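Long-range contact in Lys-gingipain W83 (Porphyromonas gingivalis, PDB 4ITC), which cleaves proteins after lysine and may act as a virulence factor, this chain being one of its adhesin domains, calcium-binding beta sandwiches that are hemolytic in vitro when isolated: residues Y88-Y93 with D158-I162. Numbering follows the deposited sequence. Where two conformers were deposited one is given.
Sequences YASEHY and DMFYI. With GAI (guanidine), chain E.
M159 is the main bump: its side chain, bent at chi2 (-73°), fits a hollow in the 88-90 backbone, with CG 3.3 Å from S90 O and SD 4.1 Å from Y88 CB. S90 centres an inverse gamma turn, closed by E91 N to A89 O, and S90 N makes a weak hydrogen bond to M159 SD (3.7 Å). The side chains of E91 and M159 run antiparallel alongside one another. E91 CG lies beside the backbone N (chi1 -60°), and the bend at chi2 takes the carboxylate to F160 N, 2.9 Å from E91 OE2; this bond lies nearly along the acceptor's C-O axis but is bent at the hydrogen (140°). S49 OG also bonds OE2, and H153 holds OE1. Deeper in, I162 CD1 reaches Y93 CD1 (3.5 Å), the two side chains nearly perpendicular. One water bridges Y88 O and Y161 O. At the outer end, a guanidine lies at the Y88 ring edge, its N3 donating to D158 O (2.9 Å) and its N2 to D158 OD2. The contact joins the sandwich's two sheets where strands 92-98 and 161-171 begin; V81 of strand 75-83 packs on both Y93 and I162, while L112 of strand 109-115 touches Y93.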
# COMPACT_ATOMS: atom_id res chain seq x y z
N TYR A 88 -8.10 -14.42 4.85
CA TYR A 88 -7.63 -13.48 5.87
C TYR A 88 -7.50 -12.11 5.24
O TYR A 88 -6.41 -11.56 5.16
CB TYR A 88 -6.31 -13.92 6.45
CG TYR A 88 -6.33 -15.25 7.17
CD1 TYR A 88 -6.13 -16.43 6.47
CD2 TYR A 88 -6.58 -15.33 8.54
CE1 TYR A 88 -6.16 -17.64 7.11
CE2 TYR A 88 -6.62 -16.56 9.18
CZ TYR A 88 -6.37 -17.70 8.45
OH TYR A 88 -6.37 -18.93 9.09
N ALA A 89 -8.63 -11.56 4.77
CA ALA A 89 -8.57 -10.47 3.80
C ALA A 89 -8.77 -9.08 4.39
O ALA A 89 -8.60 -8.07 3.68
CB ALA A 89 -9.60 -10.69 2.72
N SER A 90 -9.19 -8.99 5.64
CA SER A 90 -9.60 -7.72 6.22
C SER A 90 -8.43 -6.89 6.70
O SER A 90 -8.18 -6.79 7.92
CB SER A 90 -10.58 -7.95 7.37
OG SER A 90 -11.70 -8.63 6.86
N GLU A 91 -7.69 -6.33 5.74
CA GLU A 91 -6.63 -5.39 6.03
C GLU A 91 -7.13 -3.97 5.87
O GLU A 91 -7.82 -3.64 4.87
CB GLU A 91 -5.43 -5.65 5.11
CG GLU A 91 -4.83 -7.07 5.26
CD GLU A 91 -4.06 -7.31 6.55
OE1 GLU A 91 -4.01 -6.39 7.43
OE2 GLU A 91 -3.53 -8.43 6.75
N HIS A 92 -6.72 -3.12 6.78
CA HIS A 92 -7.11 -1.72 6.81
C HIS A 92 -5.95 -0.85 6.41
O HIS A 92 -4.84 -1.04 6.90
CB HIS A 92 -7.59 -1.36 8.22
CG HIS A 92 -8.17 0.02 8.33
ND1 HIS A 92 -9.48 0.28 7.98
CD2 HIS A 92 -7.62 1.21 8.66
CE1 HIS A 92 -9.71 1.58 8.13
NE2 HIS A 92 -8.61 2.16 8.56
N TYR A 93 -6.24 0.15 5.61
CA TYR A 93 -5.18 1.05 5.17
C TYR A 93 -5.76 2.41 4.84
O TYR A 93 -7.01 2.59 4.72
CB TYR A 93 -4.42 0.50 3.93
CG TYR A 93 -5.21 0.55 2.66
CD1 TYR A 93 -6.24 -0.37 2.40
CD2 TYR A 93 -4.99 1.53 1.72
CE1 TYR A 93 -7.00 -0.31 1.24
CE2 TYR A 93 -5.75 1.59 0.56
CZ TYR A 93 -6.76 0.69 0.36
OH TYR A 93 -7.47 0.80 -0.83
N ASP A 158 -3.91 -9.52 12.73
CA ASP A 158 -4.32 -10.92 12.69
C ASP A 158 -5.10 -11.33 11.46
O ASP A 158 -6.00 -12.14 11.53
CB ASP A 158 -5.11 -11.26 13.99
CG ASP A 158 -5.27 -12.73 14.18
OD1 ASP A 158 -4.40 -13.52 13.75
OD2 ASP A 158 -6.27 -13.11 14.83
N MET A 159 -4.68 -10.81 10.31
CA MET A 159 -5.19 -11.24 9.02
C MET A 159 -4.03 -11.88 8.28
O MET A 159 -3.57 -12.98 8.70
CB MET A 159 -5.90 -10.10 8.32
CG MET A 159 -7.26 -9.81 8.96
SD MET A 159 -8.46 -11.08 8.56
CE MET A 159 -9.66 -10.87 9.91
N PHE A 160 -3.49 -11.24 7.26
CA PHE A 160 -2.25 -11.80 6.66
C PHE A 160 -1.42 -10.66 6.09
O PHE A 160 -0.67 -10.04 6.84
CB PHE A 160 -2.52 -12.95 5.70
CG PHE A 160 -1.29 -13.75 5.34
CD1 PHE A 160 -0.48 -14.26 6.33
CD2 PHE A 160 -0.96 -13.97 4.03
CE1 PHE A 160 0.65 -15.02 6.02
CE2 PHE A 160 0.19 -14.74 3.70
CZ PHE A 160 0.99 -15.24 4.69
N TYR A 161 -1.47 -10.44 4.80
CA TYR A 161 -0.80 -9.30 4.16
C TYR A 161 -1.76 -8.46 3.36
O TYR A 161 -2.73 -8.97 2.79
CB TYR A 161 0.31 -9.66 3.18
CG TYR A 161 1.27 -10.78 3.49
CD1 TYR A 161 1.58 -11.15 4.81
CD2 TYR A 161 1.92 -11.41 2.44
CE1 TYR A 161 2.48 -12.18 5.03
CE2 TYR A 161 2.83 -12.43 2.66
CZ TYR A 161 3.10 -12.81 3.96
OH TYR A 161 4.02 -13.80 4.28
N ILE A 162 -1.44 -7.16 3.29
CA ILE A 162 -1.93 -6.31 2.25
C ILE A 162 -0.83 -6.15 1.20
O ILE A 162 0.34 -5.90 1.54
CB ILE A 162 -2.42 -4.92 2.79
CG1 ILE A 162 -3.02 -4.08 1.65
CG2 ILE A 162 -1.36 -4.17 3.57
CD1 ILE A 162 -3.70 -2.83 2.17
C GAI E . -8.32 -14.86 11.91
N1 GAI E . -9.22 -15.72 11.65
N2 GAI E . -7.48 -15.04 12.91
N3 GAI E . -8.33 -13.80 11.16
O HOH W 1 -4.24 -11.23 3.37